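PDB 1VHK: hypothetical protein yqeU, which probably methylates the N3 position of a specific uridine in 16S ribosomal RNA of the assembled 30S subunit, using S-adenosyl-L-methionine as methyl donor. Local coordinates for residues K82-L95 and A107-V120. Sequence-based numbering, arbitrary orientation.
Sequences KVYIASGLPKGDKL and AHAFIPFQAARSVV
I85 and F110 sit side by side in neighbouring parallel strands, 82-88 and 109-113, of a beta-alpha-beta unit whose crossover is helix 94-104; the pair illustrates how such a unit divides its side chains between two faces of a sheet. I85 N meets A109 O at 3.1 Å in a nearly straight bond, and I85 O receives I111 N; F113 N and L89 N continue the ladder. On one face I85 CB touches F110 CD1 at 3.8 Å while its CG1 reaches A107 CB, and helix 239-253 packs against I85 and A107. On the other, CD1 and CE1 of the Y84 ring rest against A109 CB, which approaches obliquely, and I111 CD1 lies next to CD1. The H108 ring lies obliquely beside that of Y84, planes at 54°. With H108 CG anti to the backbone N (chi1 180°), the imidazole is carried to K82, whose extended chain sets CD over the centre of one ring face, 4.2 Å from the centroid. F113 CG stands between its backbone N and carbonyl carbon (chi1 69°), which folds the phenyl back over strand 82-88: G88 CA lies over one face, 3.9 Å from the centroid, and A86 CB is 3.9 Å from CE1. Past the strands, S118 OG donates to L89 O at 3.1 Å and accepts A115 N, bracing the type I turn A115-S118. An alanine in place of S118 would probably leave L89 O and A115 N without this partner and the turn less firmly fixed to the loop at L89. Chemically, then, backbone bonds and apolar packing join the strands within the SPOUT methyltransferase domain, whereas the S118 hydroxyl adds a polar link between the loops that follow, beside the apolar contacts of L89 with P112 and V120.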
ATOM      1  N   LYS A  82      14.011  -9.020  -0.489  1.00 30.81           N
ATOM      2  CA  LYS A  82      13.233  -9.392  -1.660  1.00 31.09           C
ATOM      3  C   LYS A  82      11.918 -10.049  -1.315  1.00 30.58           C
ATOM      4  O   LYS A  82      11.871 -11.176  -0.803  1.00 30.27           O
ATOM      5  CB  LYS A  82      14.067 -10.353  -2.540  1.00 34.00           C
ATOM      6  CG  LYS A  82      15.305  -9.644  -3.083  1.00 37.48           C
ATOM      7  CD  LYS A  82      15.997 -10.434  -4.165  1.00 41.93           C
ATOM      8  CE  LYS A  82      17.164  -9.626  -4.750  1.00 45.95           C
ATOM      9  NZ  LYS A  82      17.615 -10.182  -6.062  1.00 49.04           N
ATOM     10  N   VAL A  83      10.793  -9.331  -1.554  1.00 28.91           N
ATOM     11  CA  VAL A  83       9.544  -9.993  -1.176  1.00 28.49           C
ATOM     12  C   VAL A  83       8.738 -10.376  -2.388  1.00 29.27           C
ATOM     13  O   VAL A  83       8.710  -9.695  -3.414  1.00 28.77           O
ATOM     14  CB  VAL A  83       8.806  -9.441   0.018  1.00 26.99           C
ATOM     15  CG1 VAL A  83       9.349  -8.131   0.543  1.00 23.69           C
ATOM     16  CG2 VAL A  83       7.301  -9.408  -0.140  1.00 19.97           C
ATOM     17  N   TYR A  84       8.427 -11.687  -2.406  1.00 29.45           N
ATOM     18  CA  TYR A  84       7.655 -12.306  -3.457  1.00 28.79           C
ATOM     19  C   TYR A  84       6.202 -12.527  -3.028  1.00 28.67           C
ATOM     20  O   TYR A  84       5.937 -13.207  -2.041  1.00 28.97           O
ATOM     21  CB  TYR A  84       8.232 -13.655  -3.841  1.00 29.40           C
ATOM     22  CG  TYR A  84       9.542 -13.583  -4.578  1.00 31.51           C
ATOM     23  CD1 TYR A  84       9.643 -14.021  -5.897  1.00 32.85           C
ATOM     24  CD2 TYR A  84      10.680 -13.108  -3.958  1.00 32.80           C
ATOM     25  CE1 TYR A  84      10.862 -13.999  -6.556  1.00 34.36           C
ATOM     26  CE2 TYR A  84      11.905 -13.078  -4.597  1.00 33.95           C
ATOM     27  CZ  TYR A  84      11.978 -13.522  -5.898  1.00 35.57           C
ATOM     28  OH  TYR A  84      13.194 -13.500  -6.533  1.00 38.60           O
ATOM     29  N   ILE A  85       5.287 -12.003  -3.820  1.00 28.03           N
ATOM     30  CA  ILE A  85       3.869 -12.127  -3.542  1.00 29.01           C
ATOM     31  C   ILE A  85       3.248 -13.254  -4.364  1.00 29.82           C
ATOM     32  O   ILE A  85       3.185 -13.183  -5.586  1.00 29.82           O
ATOM     33  CB  ILE A  85       3.120 -10.809  -3.849  1.00 26.94           C
ATOM     34  CG1 ILE A  85       3.839  -9.618  -3.238  1.00 25.26           C
ATOM     35  CG2 ILE A  85       1.684 -10.889  -3.354  1.00 26.93           C
ATOM     36  CD1 ILE A  85       4.128  -9.710  -1.763  1.00 24.75           C
ATOM     37  N   ALA A  86       2.765 -14.298  -3.691  1.00 29.99           N
ATOM     38  CA  ALA A  86       2.027 -15.350  -4.391  1.00 30.01           C
ATOM     39  C   ALA A  86       0.526 -15.146  -4.179  1.00 29.56           C
ATOM     40  O   ALA A  86       0.085 -15.380  -3.046  1.00 30.98           O
ATOM     41  CB  ALA A  86       2.423 -16.726  -3.868  1.00 30.38           C
ATOM     42  N   SER A  87      -0.263 -14.856  -5.219  1.00 28.78           N
ATOM     43  CA  SER A  87      -1.692 -14.699  -4.989  1.00 30.92           C
ATOM     44  C   SER A  87      -2.604 -15.714  -5.642  1.00 31.08           C
ATOM     45  O   SER A  87      -2.651 -15.885  -6.868  1.00 31.62           O
ATOM     46  CB  SER A  87      -2.149 -13.286  -5.401  1.00 32.40           C
ATOM     47  OG  SER A  87      -1.223 -12.295  -5.020  1.00 35.08           O
ATOM     48  N   GLY A  88      -3.504 -16.330  -4.880  1.00 32.08           N
ATOM     49  CA  GLY A  88      -4.500 -17.216  -5.535  1.00 35.13           C
ATOM     50  C   GLY A  88      -5.403 -16.373  -6.443  1.00 37.81           C
ATOM     51  O   GLY A  88      -6.065 -15.422  -5.998  1.00 37.13           O
ATOM     52  N   LEU A  89      -5.428 -16.705  -7.739  1.00 38.93           N
ATOM     53  CA  LEU A  89      -6.184 -15.936  -8.719  1.00 39.19           C
ATOM     54  C   LEU A  89      -7.473 -15.348  -8.168  1.00 38.66           C
ATOM     55  O   LEU A  89      -8.420 -16.092  -7.902  1.00 40.30           O
ATOM     56  CB  LEU A  89      -6.471 -16.758  -9.955  1.00 42.25           C
ATOM     57  CG  LEU A  89      -5.563 -16.688 -11.167  1.00 46.51           C
ATOM     58  CD1 LEU A  89      -4.762 -15.401 -11.247  1.00 44.63           C
ATOM     59  CD2 LEU A  89      -4.621 -17.890 -11.251  1.00 46.48           C
ATOM     60  N   PRO A  90      -7.534 -14.043  -7.994  1.00 37.76           N
ATOM     61  CA  PRO A  90      -8.730 -13.374  -7.479  1.00 37.54           C
ATOM     62  C   PRO A  90      -9.700 -13.111  -8.627  1.00 38.40           C
ATOM     63  O   PRO A  90      -9.336 -13.278  -9.795  1.00 36.58           O
ATOM     64  CB  PRO A  90      -8.181 -12.066  -6.930  1.00 36.75           C
ATOM     65  CG  PRO A  90      -6.948 -11.781  -7.699  1.00 34.89           C
ATOM     66  CD  PRO A  90      -6.456 -13.069  -8.290  1.00 36.59           C
ATOM     67  N   LYS A  91     -10.914 -12.688  -8.319  1.00 39.54           N
ATOM     68  CA  LYS A  91     -11.895 -12.417  -9.354  1.00 41.40           C
ATOM     69  C   LYS A  91     -11.798 -10.981  -9.861  1.00 43.47           C
ATOM     70  O   LYS A  91     -10.860 -10.246  -9.548  1.00 43.64           O
ATOM     71  CB  LYS A  91     -13.285 -12.780  -8.903  1.00 43.38           C
ATOM     72  CG  LYS A  91     -13.867 -12.099  -7.705  1.00 47.29           C
ATOM     73  CD  LYS A  91     -15.362 -12.344  -7.542  1.00 49.47           C
ATOM     74  CE  LYS A  91     -15.743 -13.797  -7.801  1.00 49.29           C
ATOM     75  NZ  LYS A  91     -14.838 -14.742  -7.108  1.00 46.88           N
ATOM     76  N   GLY A  92     -12.756 -10.598 -10.710  1.00 44.21           N
ATOM     77  CA  GLY A  92     -12.776  -9.249 -11.267  1.00 42.97           C
ATOM     78  C   GLY A  92     -11.376  -8.909 -11.772  1.00 42.35           C
ATOM     79  O   GLY A  92     -10.724  -9.739 -12.398  1.00 43.15           O
ATOM     80  N   ASP A  93     -10.923  -7.717 -11.467  1.00 41.89           N
ATOM     81  CA  ASP A  93      -9.601  -7.253 -11.812  1.00 42.40           C
ATOM     82  C   ASP A  93      -8.750  -6.955 -10.575  1.00 42.10           C
ATOM     83  O   ASP A  93      -7.854  -6.098 -10.646  1.00 42.94           O
ATOM     84  CB  ASP A  93      -9.711  -5.942 -12.614  1.00 50.36           C
ATOM     85  CG  ASP A  93     -10.056  -6.199 -14.062  1.00 57.09           C
ATOM     86  OD1 ASP A  93      -9.236  -6.820 -14.773  1.00 57.56           O
ATOM     87  OD2 ASP A  93     -11.169  -5.795 -14.484  1.00 63.34           O
ATOM     88  N   LYS A  94      -8.878  -7.723  -9.501  1.00 39.86           N
ATOM     89  CA  LYS A  94      -8.137  -7.501  -8.273  1.00 36.20           C
ATOM     90  C   LYS A  94      -6.653  -7.766  -8.397  1.00 34.48           C
ATOM     91  O   LYS A  94      -5.828  -7.175  -7.680  1.00 33.43           O
ATOM     92  CB  LYS A  94      -8.759  -8.329  -7.144  1.00 34.01           C
ATOM     93  CG  LYS A  94     -10.169  -7.912  -6.786  1.00 31.00           C
ATOM     94  CD  LYS A  94     -10.923  -9.051  -6.124  1.00 33.39           C
ATOM     95  CE  LYS A  94     -12.255  -8.591  -5.568  1.00 31.67           C
ATOM     96  NZ  LYS A  94     -13.198  -9.712  -5.358  1.00 33.44           N
ATOM     97  N   LEU A  95      -6.262  -8.594  -9.368  1.00 32.39           N
ATOM     98  CA  LEU A  95      -4.855  -8.879  -9.582  1.00 31.01           C
ATOM     99  C   LEU A  95      -4.097  -7.656 -10.063  1.00 33.00           C
ATOM    100  O   LEU A  95      -2.944  -7.460  -9.667  1.00 34.86           O
ATOM    101  CB  LEU A  95      -4.614 -10.042 -10.490  1.00 24.32           C
ATOM    102  CG  LEU A  95      -3.616 -11.107 -10.124  1.00 26.32           C
ATOM    103  CD1 LEU A  95      -2.946 -11.672 -11.377  1.00 28.53           C
ATOM    104  CD2 LEU A  95      -2.576 -10.679  -9.113  1.00 26.65           C
ATOM    105  N   ALA A 107       7.262  -4.585  -3.541  1.00 20.83           N
ATOM    106  CA  ALA A 107       7.303  -6.008  -3.868  1.00 20.56           C
ATOM    107  C   ALA A 107       8.355  -6.303  -4.922  1.00 21.97           C
ATOM    108  O   ALA A 107       8.512  -5.549  -5.884  1.00 19.95           O
ATOM    109  CB  ALA A 107       5.929  -6.431  -4.414  1.00 19.78           C
ATOM    110  N   HIS A 108       9.043  -7.447  -4.792  1.00 24.82           N
ATOM    111  CA  HIS A 108      10.092  -7.819  -5.727  1.00 25.91           C
ATOM    112  C   HIS A 108       9.579  -8.600  -6.916  1.00 24.69           C
ATOM    113  O   HIS A 108      10.115  -8.457  -8.014  1.00 24.10           O
ATOM    114  CB  HIS A 108      11.264  -8.580  -5.061  1.00 29.08           C
ATOM    115  CG  HIS A 108      12.317  -8.951  -6.076  1.00 32.18           C
ATOM    116  ND1 HIS A 108      13.202  -8.019  -6.603  1.00 35.42           N
ATOM    117  CD2 HIS A 108      12.563 -10.111  -6.722  1.00 30.79           C
ATOM    118  CE1 HIS A 108      13.966  -8.611  -7.510  1.00 32.35           C
ATOM    119  NE2 HIS A 108      13.597  -9.878  -7.593  1.00 32.53           N
ATOM    120  N   ALA A 109       8.506  -9.374  -6.740  1.00 24.81           N
ATOM    121  CA  ALA A 109       8.028 -10.140  -7.914  1.00 25.72           C
ATOM    122  C   ALA A 109       6.648 -10.685  -7.576  1.00 25.57           C
ATOM    123  O   ALA A 109       6.317 -10.627  -6.404  1.00 23.59           O
ATOM    124  CB  ALA A 109       8.990 -11.270  -8.246  1.00 23.55           C
ATOM    125  N   PHE A 110       5.851 -11.005  -8.622  1.00 24.81           N
ATOM    126  CA  PHE A 110       4.521 -11.533  -8.309  1.00 24.38           C
ATOM    127  C   PHE A 110       4.351 -12.916  -8.902  1.00 26.10           C
ATOM    128  O   PHE A 110       4.936 -13.255  -9.936  1.00 28.56           O
ATOM    129  CB  PHE A 110       3.421 -10.609  -8.806  1.00 22.10           C
ATOM    130  CG  PHE A 110       3.430  -9.226  -8.260  1.00 16.99           C
ATOM    131  CD1 PHE A 110       2.713  -8.888  -7.140  1.00 14.63           C
ATOM    132  CD2 PHE A 110       4.222  -8.255  -8.876  1.00 18.08           C
ATOM    133  CE1 PHE A 110       2.716  -7.580  -6.671  1.00 19.73           C
ATOM    134  CE2 PHE A 110       4.260  -6.957  -8.397  1.00 16.66           C
ATOM    135  CZ  PHE A 110       3.489  -6.624  -7.298  1.00 19.34           C
ATOM    136  N   ILE A 111       3.668 -13.799  -8.196  1.00 27.20           N
ATOM    137  CA  ILE A 111       3.479 -15.175  -8.679  1.00 27.90           C
ATOM    138  C   ILE A 111       2.008 -15.570  -8.491  1.00 28.58           C
ATOM    139  O   ILE A 111       1.649 -15.924  -7.370  1.00 29.55           O
ATOM    140  CB  ILE A 111       4.292 -16.177  -7.848  1.00 26.91           C
ATOM    141  CG1 ILE A 111       5.796 -15.847  -7.849  1.00 25.22           C
ATOM    142  CG2 ILE A 111       4.042 -17.581  -8.358  1.00 26.75           C
ATOM    143  CD1 ILE A 111       6.520 -16.628  -6.768  1.00 26.88           C
ATOM    144  N   PRO A 112       1.213 -15.464  -9.531  1.00 28.07           N
ATOM    145  CA  PRO A 112      -0.198 -15.821  -9.482  1.00 28.15           C
ATOM    146  C   PRO A 112      -0.326 -17.334  -9.561  1.00 27.95           C
ATOM    147  O   PRO A 112       0.495 -17.964 -10.249  1.00 27.21           O
ATOM    148  CB  PRO A 112      -0.789 -15.161 -10.718  1.00 28.40           C
ATOM    149  CG  PRO A 112       0.279 -14.308 -11.278  1.00 28.31           C
ATOM    150  CD  PRO A 112       1.585 -14.988 -10.884  1.00 28.14           C
ATOM    151  N   PHE A 113      -1.315 -17.921  -8.904  1.00 27.92           N
ATOM    152  CA  PHE A 113      -1.390 -19.391  -8.985  1.00 30.75           C
ATOM    153  C   PHE A 113      -2.810 -19.856  -8.885  1.00 31.55           C
ATOM    154  O   PHE A 113      -3.612 -19.157  -8.267  1.00 32.20           O
ATOM    155  CB  PHE A 113      -0.479 -20.043  -7.932  1.00 30.89           C
ATOM    156  CG  PHE A 113      -0.967 -19.838  -6.523  1.00 28.76           C
ATOM    157  CD1 PHE A 113      -0.468 -18.813  -5.740  1.00 24.63           C
ATOM    158  CD2 PHE A 113      -1.942 -20.660  -5.999  1.00 29.64           C
ATOM    159  CE1 PHE A 113      -0.945 -18.623  -4.464  1.00 26.38           C
ATOM    160  CE2 PHE A 113      -2.454 -20.445  -4.740  1.00 30.22           C
ATOM    161  CZ  PHE A 113      -1.953 -19.410  -3.968  1.00 29.48           C
ATOM    162  N   GLN A 114      -3.126 -20.977  -9.553  1.00 33.86           N
ATOM    163  CA  GLN A 114      -4.523 -21.460  -9.476  1.00 35.45           C
ATOM    164  C   GLN A 114      -4.782 -21.936  -8.058  1.00 37.08           C
ATOM    165  O   GLN A 114      -3.968 -22.739  -7.552  1.00 39.47           O
ATOM    166  CB  GLN A 114      -4.737 -22.646 -10.423  1.00 35.00           C
ATOM    167  CG  GLN A 114      -6.194 -22.959 -10.707  1.00 34.34           C
ATOM    168  CD  GLN A 114      -6.942 -21.810 -11.346  1.00 41.05           C
ATOM    169  OE1 GLN A 114      -6.395 -21.117 -12.232  1.00 47.65           O
ATOM    170  NE2 GLN A 114      -8.184 -21.551 -10.927  1.00 35.06           N
ATOM    171  N   ALA A 115      -5.831 -21.498  -7.407  1.00 37.25           N
ATOM    172  CA  ALA A 115      -6.082 -22.020  -6.042  1.00 36.96           C
ATOM    173  C   ALA A 115      -7.406 -22.775  -5.993  1.00 36.63           C
ATOM    174  O   ALA A 115      -8.376 -22.402  -6.657  1.00 32.99           O
ATOM    175  CB  ALA A 115      -6.030 -20.864  -5.064  1.00 33.23           C
ATOM    176  N   ALA A 116      -7.530 -23.729  -5.075  1.00 37.55           N
ATOM    177  CA  ALA A 116      -8.723 -24.553  -4.942  1.00 40.00           C
ATOM    178  C   ALA A 116     -10.000 -23.737  -4.979  1.00 43.36           C
ATOM    179  O   ALA A 116     -10.963 -24.072  -5.703  1.00 42.94           O
ATOM    180  CB  ALA A 116      -8.639 -25.404  -3.690  1.00 37.94           C
ATOM    181  N   ARG A 117     -10.047 -22.623  -4.235  1.00 44.90           N
ATOM    182  CA  ARG A 117     -11.220 -21.772  -4.252  1.00 47.08           C
ATOM    183  C   ARG A 117     -11.170 -20.678  -5.304  1.00 48.82           C
ATOM    184  O   ARG A 117     -12.088 -19.850  -5.323  1.00 48.43           O
ATOM    185  CB  ARG A 117     -11.503 -21.180  -2.873  1.00 48.17           C
ATOM    186  CG  ARG A 117     -12.155 -22.191  -1.936  1.00 47.92           C
ATOM    187  CD  ARG A 117     -11.637 -22.020  -0.527  1.00 50.88           C
ATOM    188  NE  ARG A 117     -12.238 -22.990   0.389  1.00 52.49           N
ATOM    189  CZ  ARG A 117     -12.208 -22.820   1.708  1.00 54.28           C
ATOM    190  NH1 ARG A 117     -11.612 -21.764   2.245  1.00 53.37           N
ATOM    191  NH2 ARG A 117     -12.814 -23.707   2.482  1.00 55.87           N
ATOM    192  N   SER A 118     -10.148 -20.627  -6.146  1.00 50.93           N
ATOM    193  CA  SER A 118     -10.096 -19.652  -7.228  1.00 54.96           C
ATOM    194  C   SER A 118     -11.284 -19.916  -8.174  1.00 59.37           C
ATOM    195  O   SER A 118     -11.307 -20.902  -8.899  1.00 59.19           O
ATOM    196  CB  SER A 118      -8.811 -19.735  -8.028  1.00 49.32           C
ATOM    197  OG  SER A 118      -7.741 -19.074  -7.435  1.00 46.81           O
ATOM    198  N   VAL A 119     -12.237 -19.011  -8.172  1.00 64.51           N
ATOM    199  CA  VAL A 119     -13.449 -19.088  -8.945  1.00 70.80           C
ATOM    200  C   VAL A 119     -13.231 -18.982 -10.444  1.00 74.12           C
ATOM    201  O   VAL A 119     -14.111 -19.359 -11.226  1.00 74.82           O
ATOM    202  CB  VAL A 119     -14.487 -18.028  -8.508  1.00 72.25           C
ATOM    203  CG1 VAL A 119     -14.412 -17.799  -7.005  1.00 71.41           C
ATOM    204  CG2 VAL A 119     -14.313 -16.728  -9.275  1.00 72.71           C
ATOM    205  N   VAL A 120     -12.094 -18.444 -10.852  1.00 76.79           N
ATOM    206  CA  VAL A 120     -11.795 -18.238 -12.259  1.00 79.28           C
ATOM    207  C   VAL A 120     -10.833 -19.272 -12.804  1.00 79.75           C
ATOM    208  O   VAL A 120      -9.879 -19.666 -12.139  1.00 80.42           O
ATOM    209  CB  VAL A 120     -11.242 -16.812 -12.468  1.00 82.19           C
ATOM    210  CG1 VAL A 120     -12.249 -15.781 -11.964  1.00 81.54           C
ATOM    211  CG2 VAL A 120      -9.904 -16.628 -11.770  1.00 82.81           C
TER